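Local coordinates for protein Niban 2 (Homo sapiens, PDB 7CTP) that may help suppress apoptosis and promote melanoma cell invasion, as a membrane-associated cytoplasmic protein that combines a PH domain with a large helical region, at residues 360-364 with 440-444; 372-376 with 464-469; 388-394 with 444-448. All coordinates share one frame; numbering follows the deposited sequence.

All three contacts belong to one end of the helical region, and together they illustrate how burial sets the chemistry of helix packing. Contacts 1 and 3 form the core: both use helix 422-455, share Val-444 and touch each other, their centres about 9 Å apart. Contact 1 brings in helix 342-378 with apolar side chains and a CH-pi contact, whereas contact 3 adds helix 384-391 and the turn at 391-394, with a Met-aromatic contact and a glutamate at its rim. Contact 2 uses helix 342-378 again, now against the start of helix 464-511. Lying farther from the chain centre and only partly buried, it sets amides and a thiol beside its aliphatic groups.

Contact 1: 360-364 with 440-444; sequences VRDVF and MDNAV
Within a packed helical bundle, Val-360, Val-363 and Phe-364 of helix 342-378 meet Met-440, Ala-443 and Val-444 of helix 422-455. The two segments run in roughly the same direction, with a crossing angle of -33° and axes 10.6 Å apart at their closest. The Phe-364 ring is carried across because CG is trans to the backbone N (chi1 172°), and one face receives the methyl of Ala-443: CB lies 4.0 Å from the centroid of the Phe-364 ring, only 8° off the normal, a textbook CH-pi contact. Val-444 comes in obliquely, its CG1 3.9 Å from CD1 of Phe-364. Leu-472 and Val-475 of helix 464-511 also touch the Phe-364 side chain, which therefore meets two helices besides its own. An alanine at the Phe-364 position is likely to open a gap between these helices and leave the Ala-443 methyl without its aromatic partner. One turn earlier on helix 342-378, the Val-360 and Met-440 side chains slide past each other in opposite directions, CG1 of Val-360 3.8 Å from CB of Met-440. The methionine chain is bent at both later torsions, which brings its CE to 3.6 Å from Val-363 CG1 and 3.5 Å from Val-360 O, the carbonyl oxygen that accepts the helical bond from Phe-364 N.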
ATOM      1  N   VAL A 360      18.304   7.172   4.372  1.00 25.53           N
ATOM      2  CA  VAL A 360      18.124   7.745   3.038  1.00 22.06           C
ATOM      3  C   VAL A 360      19.040   8.953   2.855  1.00 22.29           C
ATOM      4  O   VAL A 360      19.713   9.098   1.829  1.00 26.23           O
ATOM      5  CB  VAL A 360      16.652   8.130   2.814  1.00 30.24           C
ATOM      6  CG1 VAL A 360      16.523   8.996   1.550  1.00 28.08           C
ATOM      7  CG2 VAL A 360      15.801   6.867   2.712  1.00 26.13           C
ATOM      8  N   ARG A 361      19.076   9.828   3.858  1.00 23.94           N
ATOM      9  CA  ARG A 361      19.941  11.002   3.820  1.00 26.63           C
ATOM     10  C   ARG A 361      21.403  10.596   3.667  1.00 31.51           C
ATOM     11  O   ARG A 361      22.137  11.158   2.846  1.00 28.78           O
ATOM     12  CB  ARG A 361      19.733  11.821   5.094  1.00 28.15           C
ATOM     13  CG  ARG A 361      20.311  13.246   5.083  1.00 37.22           C
ATOM     14  CD  ARG A 361      20.395  13.775   6.511  1.00 31.40           C
ATOM     15  NE  ARG A 361      20.518  15.230   6.586  1.00 35.46           N
ATOM     16  CZ  ARG A 361      21.674  15.886   6.565  1.00 40.56           C
ATOM     17  NH1 ARG A 361      22.811  15.215   6.455  1.00 35.64           N
ATOM     18  NH2 ARG A 361      21.691  17.211   6.653  1.00 35.24           N
ATOM     19  N   ASP A 362      21.833   9.597   4.438  1.00 29.42           N
ATOM     20  CA  ASP A 362      23.228   9.175   4.391  1.00 32.88           C
ATOM     21  C   ASP A 362      23.574   8.555   3.044  1.00 32.70           C
ATOM     22  O   ASP A 362      24.661   8.790   2.507  1.00 28.50           O
ATOM     23  CB  ASP A 362      23.514   8.198   5.532  1.00 29.61           C
ATOM     24  CG  ASP A 362      23.379   8.842   6.900  1.00 32.18           C
ATOM     25  OD1 ASP A 362      23.240  10.087   6.965  1.00 37.85           O
ATOM     26  OD2 ASP A 362      23.411   8.108   7.912  1.00 34.00           O
ATOM     27  N   VAL A 363      22.658   7.762   2.480  1.00 27.50           N
ATOM     28  CA  VAL A 363      22.913   7.160   1.177  1.00 24.18           C
ATOM     29  C   VAL A 363      22.973   8.235   0.099  1.00 30.59           C
ATOM     30  O   VAL A 363      23.815   8.186  -0.808  1.00 28.52           O
ATOM     31  CB  VAL A 363      21.840   6.099   0.866  1.00 25.08           C
ATOM     32  CG1 VAL A 363      21.889   5.703  -0.604  1.00 29.20           C
ATOM     33  CG2 VAL A 363      22.053   4.858   1.743  1.00 24.63           C
ATOM     34  N   PHE A 364      22.078   9.222   0.187  1.00 28.17           N
ATOM     35  CA  PHE A 364      22.076  10.331  -0.763  1.00 26.89           C
ATOM     36  C   PHE A 364      23.390  11.098  -0.693  1.00 27.35           C
ATOM     37  O   PHE A 364      24.025  11.367  -1.719  1.00 26.41           O
ATOM     38  CB  PHE A 364      20.898  11.251  -0.456  1.00 26.30           C
ATOM     39  CG  PHE A 364      20.903  12.533  -1.235  1.00 29.42           C
ATOM     40  CD1 PHE A 364      20.764  12.524  -2.615  1.00 29.46           C
ATOM     41  CD2 PHE A 364      21.042  13.746  -0.583  1.00 33.27           C
ATOM     42  CE1 PHE A 364      20.768  13.708  -3.334  1.00 29.14           C
ATOM     43  CE2 PHE A 364      21.046  14.934  -1.295  1.00 29.04           C
ATOM     44  CZ  PHE A 364      20.908  14.914  -2.668  1.00 30.40           C
ATOM     45  N   MET A 440      13.729  10.003  -1.344  1.00 25.48           N
ATOM     46  CA  MET A 440      14.992   9.848  -2.061  1.00 25.00           C
ATOM     47  C   MET A 440      14.868  10.341  -3.497  1.00 30.15           C
ATOM     48  O   MET A 440      15.752  11.051  -3.994  1.00 27.57           O
ATOM     49  CB  MET A 440      15.451   8.393  -2.031  1.00 26.10           C
ATOM     50  CG  MET A 440      16.722   8.130  -2.828  1.00 26.15           C
ATOM     51  SD  MET A 440      18.167   8.913  -2.072  1.00 27.05           S
ATOM     52  CE  MET A 440      18.781   7.533  -1.120  1.00 28.50           C
ATOM     53  N   ASP A 441      13.773   9.988  -4.178  1.00 26.27           N
ATOM     54  CA  ASP A 441      13.589  10.456  -5.549  1.00 27.65           C
ATOM     55  C   ASP A 441      13.497  11.973  -5.594  1.00 24.95           C
ATOM     56  O   ASP A 441      14.058  12.610  -6.493  1.00 27.51           O
ATOM     57  CB  ASP A 441      12.341   9.831  -6.171  1.00 28.53           C
ATOM     58  CG  ASP A 441      12.294  10.002  -7.688  1.00 26.76           C
ATOM     59  OD1 ASP A 441      13.297   9.683  -8.365  1.00 29.91           O
ATOM     60  OD2 ASP A 441      11.236  10.436  -8.206  1.00 33.65           O
ATOM     61  N   ASN A 442      12.802  12.569  -4.628  1.00 25.47           N
ATOM     62  CA  ASN A 442      12.718  14.026  -4.598  1.00 28.71           C
ATOM     63  C   ASN A 442      14.092  14.647  -4.373  1.00 33.09           C
ATOM     64  O   ASN A 442      14.413  15.688  -4.957  1.00 29.55           O
ATOM     65  CB  ASN A 442      11.743  14.486  -3.517  1.00 27.02           C
ATOM     66  CG  ASN A 442      10.304  14.062  -3.802  1.00 28.22           C
ATOM     67  OD1 ASN A 442       9.990  13.568  -4.890  1.00 32.02           O
ATOM     68  ND2 ASN A 442       9.429  14.254  -2.825  1.00 34.96           N
ATOM     69  N   ALA A 443      14.922  14.016  -3.543  1.00 30.24           N
ATOM     70  CA  ALA A 443      16.245  14.573  -3.262  1.00 27.85           C
ATOM     71  C   ALA A 443      17.119  14.565  -4.508  1.00 30.94           C
ATOM     72  O   ALA A 443      17.788  15.564  -4.819  1.00 30.53           O
ATOM     73  CB  ALA A 443      16.915  13.811  -2.114  1.00 26.38           C
ATOM     74  N   VAL A 444      17.135  13.451  -5.243  1.00 26.92           N
ATOM     75  CA  VAL A 444      17.994  13.389  -6.422  1.00 23.84           C
ATOM     76  C   VAL A 444      17.424  14.238  -7.551  1.00 31.66           C
ATOM     77  O   VAL A 444      18.178  14.868  -8.300  1.00 31.99           O
ATOM     78  CB  VAL A 444      18.235  11.932  -6.858  1.00 28.23           C
ATOM     79  CG1 VAL A 444      18.949  11.169  -5.743  1.00 31.24           C
ATOM     80  CG2 VAL A 444      16.940  11.266  -7.256  1.00 34.75           C
TER

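Contact 2: 372-376 with 464-469; sequences NLNVI and LCKSIQ
Asn-372 projects its amide between Cys-465, Ile-468 and Gln-469, on the side where helix 342-378 packs antiparallel to the first turns of helix 464-511, the short axes 169° apart and 9.9 Å from each other. With CG roughly trans to the backbone N (chi1 -151°), the carboxamide reaches across the interface. Its oxygen goes inward: OD1 of Asn-372 lies 3.3 Å from Cys-465 CB and 3.4 Å from Ile-468 CG2, as the asparagine and isoleucine chains slide past each other in opposite senses. Its nitrogen faces the extended chain of Gln-469, which crosses it at about a right angle. The two amide planes are turned 72° apart, and although Asn-372 ND2 comes to 3.3 Å from Gln-469 OE1, the angle is too poor for a hydrogen bond. Beside the amide, toward Leu-464, the contact is aliphatic. Val-375 CG1 meets Leu-464 CD2 at 3.8 Å, the two side chains nearly perpendicular, and Val-375 CG2 faces Ile-468 CD1. Near the surface, Ile-376 CG1 lies 3.8 Å from Cys-465 SG. Leu-464 and Ile-468 also touch Leu-455 and Leu-451, so helix 422-455 lies behind this face. The chemistry implies a contact held by shape more than by polar bonds: Asn-372 OD1 is buried among carbons with no partner in the model, which is likely to carry a desolvation cost.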
ATOM      1  N   ASN A 372      31.046  13.596  -6.771  1.00 41.58           N
ATOM      2  CA  ASN A 372      31.985  14.702  -6.628  1.00 49.70           C
ATOM      3  C   ASN A 372      33.424  14.224  -6.767  1.00 53.45           C
ATOM      4  O   ASN A 372      34.251  14.893  -7.400  1.00 59.29           O
ATOM      5  CB  ASN A 372      31.771  15.376  -5.275  1.00 46.66           C
ATOM      6  CG  ASN A 372      32.125  16.842  -5.292  1.00 63.06           C
ATOM      7  OD1 ASN A 372      32.177  17.473  -6.347  1.00 55.79           O
ATOM      8  ND2 ASN A 372      32.364  17.398  -4.114  1.00 72.00           N
ATOM      9  N   LEU A 373      33.735  13.064  -6.186  1.00 46.39           N
ATOM     10  CA  LEU A 373      35.065  12.481  -6.327  1.00 51.15           C
ATOM     11  C   LEU A 373      35.393  12.203  -7.786  1.00 58.39           C
ATOM     12  O   LEU A 373      36.546  12.346  -8.210  1.00 52.21           O
ATOM     13  CB  LEU A 373      35.159  11.197  -5.510  1.00 44.78           C
ATOM     14  CG  LEU A 373      36.496  10.462  -5.565  1.00 50.38           C
ATOM     15  CD1 LEU A 373      37.009  10.270  -4.161  1.00 56.94           C
ATOM     16  CD2 LEU A 373      36.352   9.126  -6.289  1.00 49.26           C
ATOM     17  N   ASN A 374      34.395  11.798  -8.571  1.00 41.93           N
ATOM     18  CA  ASN A 374      34.644  11.529  -9.982  1.00 50.03           C
ATOM     19  C   ASN A 374      34.990  12.809 -10.730  1.00 55.93           C
ATOM     20  O   ASN A 374      35.869  12.813 -11.599  1.00 55.91           O
ATOM     21  CB  ASN A 374      33.434  10.851 -10.614  1.00 56.70           C
ATOM     22  CG  ASN A 374      33.336   9.383 -10.258  1.00 54.48           C
ATOM     23  OD1 ASN A 374      34.270   8.801  -9.705  1.00 61.57           O
ATOM     24  ND2 ASN A 374      32.199   8.776 -10.572  1.00 51.76           N
ATOM     25  N   VAL A 375      34.329  13.916 -10.391  1.00 50.92           N
ATOM     26  CA  VAL A 375      34.619  15.178 -11.067  1.00 45.10           C
ATOM     27  C   VAL A 375      36.042  15.629 -10.767  1.00 57.22           C
ATOM     28  O   VAL A 375      36.771  16.083 -11.658  1.00 51.69           O
ATOM     29  CB  VAL A 375      33.585  16.244 -10.664  1.00 50.01           C
ATOM     30  CG1 VAL A 375      34.057  17.627 -11.109  1.00 50.14           C
ATOM     31  CG2 VAL A 375      32.233  15.907 -11.278  1.00 54.87           C
ATOM     32  N   ILE A 376      36.465  15.495  -9.510  1.00 43.65           N
ATOM     33  CA  ILE A 376      37.827  15.858  -9.143  1.00 54.84           C
ATOM     34  C   ILE A 376      38.830  14.980  -9.881  1.00 58.61           C
ATOM     35  O   ILE A 376      39.876  15.457 -10.341  1.00 68.69           O
ATOM     36  CB  ILE A 376      37.994  15.776  -7.615  1.00 54.06           C
ATOM     37  CG1 ILE A 376      37.237  16.933  -6.951  1.00 51.60           C
ATOM     38  CG2 ILE A 376      39.469  15.778  -7.223  1.00 51.32           C
ATOM     39  CD1 ILE A 376      37.376  16.986  -5.463  1.00 47.19           C
ATOM     40  N   LEU A 464      34.212  23.254  -9.742  1.00 82.17           N
ATOM     41  CA  LEU A 464      32.902  22.612  -9.808  1.00 86.97           C
ATOM     42  C   LEU A 464      32.548  21.938  -8.488  1.00 76.62           C
ATOM     43  O   LEU A 464      31.386  21.960  -8.065  1.00 72.70           O
ATOM     44  CB  LEU A 464      32.865  21.604 -10.962  1.00 80.91           C
ATOM     45  CG  LEU A 464      31.581  20.790 -11.179  1.00 84.32           C
ATOM     46  CD1 LEU A 464      30.350  21.664 -11.041  1.00 81.96           C
ATOM     47  CD2 LEU A 464      31.589  20.094 -12.534  1.00 78.99           C
ATOM     48  N   CYS A 465      33.537  21.350  -7.809  1.00 73.10           N
ATOM     49  CA  CYS A 465      33.239  20.627  -6.578  1.00 75.27           C
ATOM     50  C   CYS A 465      32.781  21.552  -5.461  1.00 75.63           C
ATOM     51  O   CYS A 465      32.239  21.073  -4.461  1.00 68.65           O
ATOM     52  CB  CYS A 465      34.449  19.807  -6.122  1.00 69.49           C
ATOM     53  SG  CYS A 465      36.053  20.554  -6.440  1.00 83.02           S
ATOM     54  N   LYS A 466      32.960  22.865  -5.617  1.00 67.19           N
ATOM     55  CA  LYS A 466      32.414  23.788  -4.630  1.00 66.41           C
ATOM     56  C   LYS A 466      30.935  24.056  -4.870  1.00 62.98           C
ATOM     57  O   LYS A 466      30.161  24.176  -3.914  1.00 54.47           O
ATOM     58  CB  LYS A 466      33.187  25.100  -4.637  1.00 73.49           C
ATOM     59  CG  LYS A 466      32.555  26.152  -3.745  1.00 78.13           C
ATOM     60  CD  LYS A 466      32.850  27.530  -4.258  1.00 87.81           C
ATOM     61  CE  LYS A 466      31.682  28.167  -4.977  1.00 81.57           C
ATOM     62  NZ  LYS A 466      30.885  29.042  -4.069  1.00 78.06           N
ATOM     63  N   SER A 467      30.521  24.166  -6.131  1.00 59.26           N
ATOM     64  CA  SER A 467      29.103  24.353  -6.406  1.00 66.91           C
ATOM     65  C   SER A 467      28.331  23.057  -6.181  1.00 50.40           C
ATOM     66  O   SER A 467      27.207  23.078  -5.668  1.00 50.82           O
ATOM     67  CB  SER A 467      28.894  24.900  -7.821  1.00 71.73           C
ATOM     68  OG  SER A 467      29.306  23.976  -8.815  1.00 70.78           O
ATOM     69  N   ILE A 468      28.932  21.913  -6.528  1.00 60.86           N
ATOM     70  CA  ILE A 468      28.308  20.632  -6.193  1.00 52.69           C
ATOM     71  C   ILE A 468      28.060  20.539  -4.691  1.00 48.86           C
ATOM     72  O   ILE A 468      26.946  20.242  -4.245  1.00 42.93           O
ATOM     73  CB  ILE A 468      29.166  19.457  -6.694  1.00 48.30           C
ATOM     74  CG1 ILE A 468      28.915  19.203  -8.184  1.00 54.10           C
ATOM     75  CG2 ILE A 468      28.851  18.195  -5.901  1.00 48.82           C
ATOM     76  CD1 ILE A 468      29.740  18.078  -8.764  1.00 57.06           C
ATOM     77  N   GLN A 469      29.089  20.824  -3.887  1.00 44.45           N
ATOM     78  CA  GLN A 469      28.919  20.727  -2.442  1.00 50.29           C
ATOM     79  C   GLN A 469      27.961  21.787  -1.911  1.00 43.69           C
ATOM     80  O   GLN A 469      27.288  21.553  -0.905  1.00 38.40           O
ATOM     81  CB  GLN A 469      30.274  20.803  -1.730  1.00 48.32           C
ATOM     82  CG  GLN A 469      31.038  19.472  -1.723  1.00 60.25           C
ATOM     83  CD  GLN A 469      32.429  19.567  -1.109  1.00 74.25           C
ATOM     84  OE1 GLN A 469      33.235  18.640  -1.227  1.00 79.05           O
ATOM     85  NE2 GLN A 469      32.714  20.682  -0.439  1.00 63.94           N
TER

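Contact 3: 388-394 with 444-448; sequences MEKLSRL and VYTFE
The Phe-447 ring meets Met-388 at its edge, a Met-aromatic contact in which SD of Met-388 stands 5.5 Å from the ring centroid and 77° off the normal. The Met-388 methyl lies near the ring plane too, while Leu-391 CD2 approaches obliquely, 3.6 Å from Phe-447 CD2. Val-368 of helix 342-378 and Val-471 and Leu-472 of helix 464-511 also touch this phenylalanine, which places it in the core of a helical bundle whose side is covered here by helix 384-391. Bends in the Met-388 chain (chi2 -57°, chi3 -48°) bring its CE against the next residue of helix 422-455, 3.4 Å from Glu-448 CB. That glutamate is extended, and its carboxylate reaches along to Ser-392, whose CB is 4.0 Å from Glu-448 OE1. The serine hydroxyl is engaged instead within its own segment, where OG donates to Glu-389 O at 2.7 Å. Ser-392 itself lies in the type I beta turn from Leu-391 to Leu-394, and Arg-393, whose side chain starts away from helix 422-455, forms a salt bridge with Glu-389, which also bridges to Arg-67. The turn packs against Val-444: the Leu-394 side chain crosses that of Val-444 at about a right angle, its CD2 4.0 Å from Val-444 CG1, and Leu-391 O, the acceptor of the Leu-394 N bond, lies 3.7 Å from Val-444 CB.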
ATOM      1  N   MET A 388      25.130  11.936 -13.591  1.00 40.49           N
ATOM      2  CA  MET A 388      23.787  12.365 -13.211  1.00 41.41           C
ATOM      3  C   MET A 388      22.732  11.345 -13.615  1.00 40.83           C
ATOM      4  O   MET A 388      21.711  11.207 -12.930  1.00 37.50           O
ATOM      5  CB  MET A 388      23.458  13.724 -13.836  1.00 38.25           C
ATOM      6  CG  MET A 388      24.246  14.895 -13.259  1.00 54.08           C
ATOM      7  SD  MET A 388      24.062  15.098 -11.478  1.00 59.26           S
ATOM      8  CE  MET A 388      22.299  14.995 -11.327  1.00 38.18           C
ATOM      9  N   GLU A 389      22.952  10.640 -14.725  1.00 41.82           N
ATOM     10  CA  GLU A 389      22.001   9.621 -15.151  1.00 44.86           C
ATOM     11  C   GLU A 389      21.923   8.488 -14.137  1.00 42.30           C
ATOM     12  O   GLU A 389      20.833   7.974 -13.852  1.00 39.64           O
ATOM     13  CB  GLU A 389      22.389   9.096 -16.532  1.00 51.88           C
ATOM     14  CG  GLU A 389      21.278   8.357 -17.246  1.00 58.72           C
ATOM     15  CD  GLU A 389      21.155   6.924 -16.792  1.00 63.41           C
ATOM     16  OE1 GLU A 389      22.152   6.371 -16.273  1.00 64.17           O
ATOM     17  OE2 GLU A 389      20.051   6.359 -16.951  1.00 57.16           O
ATOM     18  N   LYS A 390      23.067   8.092 -13.574  1.00 40.70           N
ATOM     19  CA  LYS A 390      23.068   7.049 -12.554  1.00 43.03           C
ATOM     20  C   LYS A 390      22.465   7.556 -11.251  1.00 39.44           C
ATOM     21  O   LYS A 390      21.701   6.841 -10.590  1.00 36.48           O
ATOM     22  CB  LYS A 390      24.489   6.530 -12.331  1.00 40.22           C
ATOM     23  CG  LYS A 390      24.875   5.380 -13.266  1.00 56.54           C
ATOM     24  CD  LYS A 390      26.386   5.169 -13.338  1.00 58.38           C
ATOM     25  CE  LYS A 390      26.878   4.133 -12.331  1.00 52.02           C
ATOM     26  NZ  LYS A 390      26.569   4.488 -10.914  1.00 67.51           N
ATOM     27  N   LEU A 391      22.790   8.795 -10.866  1.00 30.09           N
ATOM     28  CA  LEU A 391      22.234   9.350  -9.636  1.00 35.45           C
ATOM     29  C   LEU A 391      20.725   9.523  -9.747  1.00 31.74           C
ATOM     30  O   LEU A 391      20.003   9.361  -8.754  1.00 28.29           O
ATOM     31  CB  LEU A 391      22.893  10.689  -9.305  1.00 34.28           C
ATOM     32  CG  LEU A 391      22.465  11.297  -7.964  1.00 35.74           C
ATOM     33  CD1 LEU A 391      23.121  10.547  -6.813  1.00 28.20           C
ATOM     34  CD2 LEU A 391      22.770  12.792  -7.884  1.00 34.42           C
ATOM     35  N   SER A 392      20.236   9.853 -10.950  1.00 34.19           N
ATOM     36  CA  SER A 392      18.812  10.111 -11.153  1.00 27.36           C
ATOM     37  C   SER A 392      17.955   8.910 -10.788  1.00 36.08           C
ATOM     38  O   SER A 392      16.765   9.073 -10.485  1.00 33.53           O
ATOM     39  CB  SER A 392      18.532  10.515 -12.606  1.00 26.67           C
ATOM     40  OG  SER A 392      18.612   9.407 -13.492  1.00 33.49           O
ATOM     41  N   ARG A 393      18.535   7.707 -10.801  1.00 29.56           N
ATOM     42  CA  ARG A 393      17.804   6.466 -10.569  1.00 29.53           C
ATOM     43  C   ARG A 393      18.010   5.900  -9.172  1.00 31.58           C
ATOM     44  O   ARG A 393      17.568   4.773  -8.904  1.00 27.66           O
ATOM     45  CB  ARG A 393      18.224   5.421 -11.599  1.00 33.47           C
ATOM     46  CG  ARG A 393      18.138   5.920 -13.007  1.00 45.95           C
ATOM     47  CD  ARG A 393      18.222   4.800 -14.015  1.00 45.75           C
ATOM     48  NE  ARG A 393      17.642   5.246 -15.274  1.00 65.66           N
ATOM     49  CZ  ARG A 393      16.421   4.932 -15.685  1.00 45.57           C
ATOM     50  NH1 ARG A 393      15.650   4.134 -14.950  1.00 42.75           N
ATOM     51  NH2 ARG A 393      15.980   5.407 -16.840  1.00 41.27           N
ATOM     52  N   LEU A 394      18.667   6.656  -8.285  1.00 27.62           N
ATOM     53  CA  LEU A 394      19.068   6.130  -6.979  1.00 24.65           C
ATOM     54  C   LEU A 394      17.879   5.589  -6.190  1.00 29.66           C
ATOM     55  O   LEU A 394      17.982   4.543  -5.536  1.00 25.15           O
ATOM     56  CB  LEU A 394      19.785   7.218  -6.184  1.00 29.30           C
ATOM     57  CG  LEU A 394      20.207   6.902  -4.751  1.00 26.86           C
ATOM     58  CD1 LEU A 394      21.086   5.660  -4.718  1.00 27.91           C
ATOM     59  CD2 LEU A 394      20.931   8.096  -4.154  1.00 25.80           C
ATOM     60  N   VAL A 444      17.135  13.451  -5.243  1.00 26.92           N
ATOM     61  CA  VAL A 444      17.994  13.389  -6.422  1.00 23.84           C
ATOM     62  C   VAL A 444      17.424  14.238  -7.551  1.00 31.66           C
ATOM     63  O   VAL A 444      18.178  14.868  -8.300  1.00 31.99           O
ATOM     64  CB  VAL A 444      18.235  11.932  -6.858  1.00 28.23           C
ATOM     65  CG1 VAL A 444      18.949  11.169  -5.743  1.00 31.24           C
ATOM     66  CG2 VAL A 444      16.940  11.266  -7.256  1.00 34.75           C
ATOM     67  N   TYR A 445      16.093  14.294  -7.686  1.00 27.70           N
ATOM     68  CA  TYR A 445      15.506  15.170  -8.702  1.00 28.51           C
ATOM     69  C   TYR A 445      15.836  16.628  -8.409  1.00 36.07           C
ATOM     70  O   TYR A 445      16.228  17.387  -9.306  1.00 34.76           O
ATOM     71  CB  TYR A 445      13.991  14.978  -8.774  1.00 27.22           C
ATOM     72  CG  TYR A 445      13.327  15.927  -9.757  1.00 29.37           C
ATOM     73  CD1 TYR A 445      13.485  15.758 -11.128  1.00 37.39           C
ATOM     74  CD2 TYR A 445      12.561  16.996  -9.313  1.00 32.62           C
ATOM     75  CE1 TYR A 445      12.893  16.620 -12.030  1.00 34.08           C
ATOM     76  CE2 TYR A 445      11.963  17.868 -10.211  1.00 31.78           C
ATOM     77  CZ  TYR A 445      12.134  17.671 -11.565  1.00 40.23           C
ATOM     78  OH  TYR A 445      11.540  18.532 -12.472  1.00 37.73           O
ATOM     79  N   THR A 446      15.663  17.037  -7.150  1.00 31.73           N
ATOM     80  CA  THR A 446      16.003  18.398  -6.752  1.00 32.02           C
ATOM     81  C   THR A 446      17.480  18.685  -6.989  1.00 40.26           C
ATOM     82  O   THR A 446      17.842  19.741  -7.527  1.00 32.26           O
ATOM     83  CB  THR A 446      15.648  18.618  -5.284  1.00 31.15           C
ATOM     84  OG1 THR A 446      14.246  18.381  -5.087  1.00 27.79           O
ATOM     85  CG2 THR A 446      15.981  20.043  -4.869  1.00 32.31           C
ATOM     86  N   PHE A 447      18.351  17.749  -6.596  1.00 30.36           N
ATOM     87  CA  PHE A 447      19.785  17.941  -6.795  1.00 34.37           C
ATOM     88  C   PHE A 447      20.111  18.149  -8.267  1.00 34.89           C
ATOM     89  O   PHE A 447      20.871  19.057  -8.621  1.00 34.49           O
ATOM     90  CB  PHE A 447      20.583  16.753  -6.250  1.00 29.33           C
ATOM     91  CG  PHE A 447      22.077  16.945  -6.352  1.00 27.04           C
ATOM     92  CD1 PHE A 447      22.744  17.762  -5.449  1.00 31.56           C
ATOM     93  CD2 PHE A 447      22.805  16.339  -7.370  1.00 33.81           C
ATOM     94  CE1 PHE A 447      24.115  17.960  -5.549  1.00 32.90           C
ATOM     95  CE2 PHE A 447      24.174  16.529  -7.474  1.00 34.06           C
ATOM     96  CZ  PHE A 447      24.829  17.336  -6.563  1.00 29.16           C
ATOM     97  N   GLU A 448      19.542  17.312  -9.138  1.00 30.04           N
ATOM     98  CA  GLU A 448      19.805  17.436 -10.569  1.00 35.86           C
ATOM     99  C   GLU A 448      19.329  18.785 -11.091  1.00 46.13           C
ATOM    100  O   GLU A 448      20.066  19.495 -11.789  1.00 42.31           O
ATOM    101  CB  GLU A 448      19.127  16.304 -11.342  1.00 42.17           C
ATOM    102  CG  GLU A 448      19.308  16.436 -12.855  1.00 46.77           C
ATOM    103  CD  GLU A 448      18.792  15.244 -13.633  1.00 53.94           C
ATOM    104  OE1 GLU A 448      18.007  14.448 -13.073  1.00 48.54           O
ATOM    105  OE2 GLU A 448      19.169  15.113 -14.818  1.00 53.20           O
TER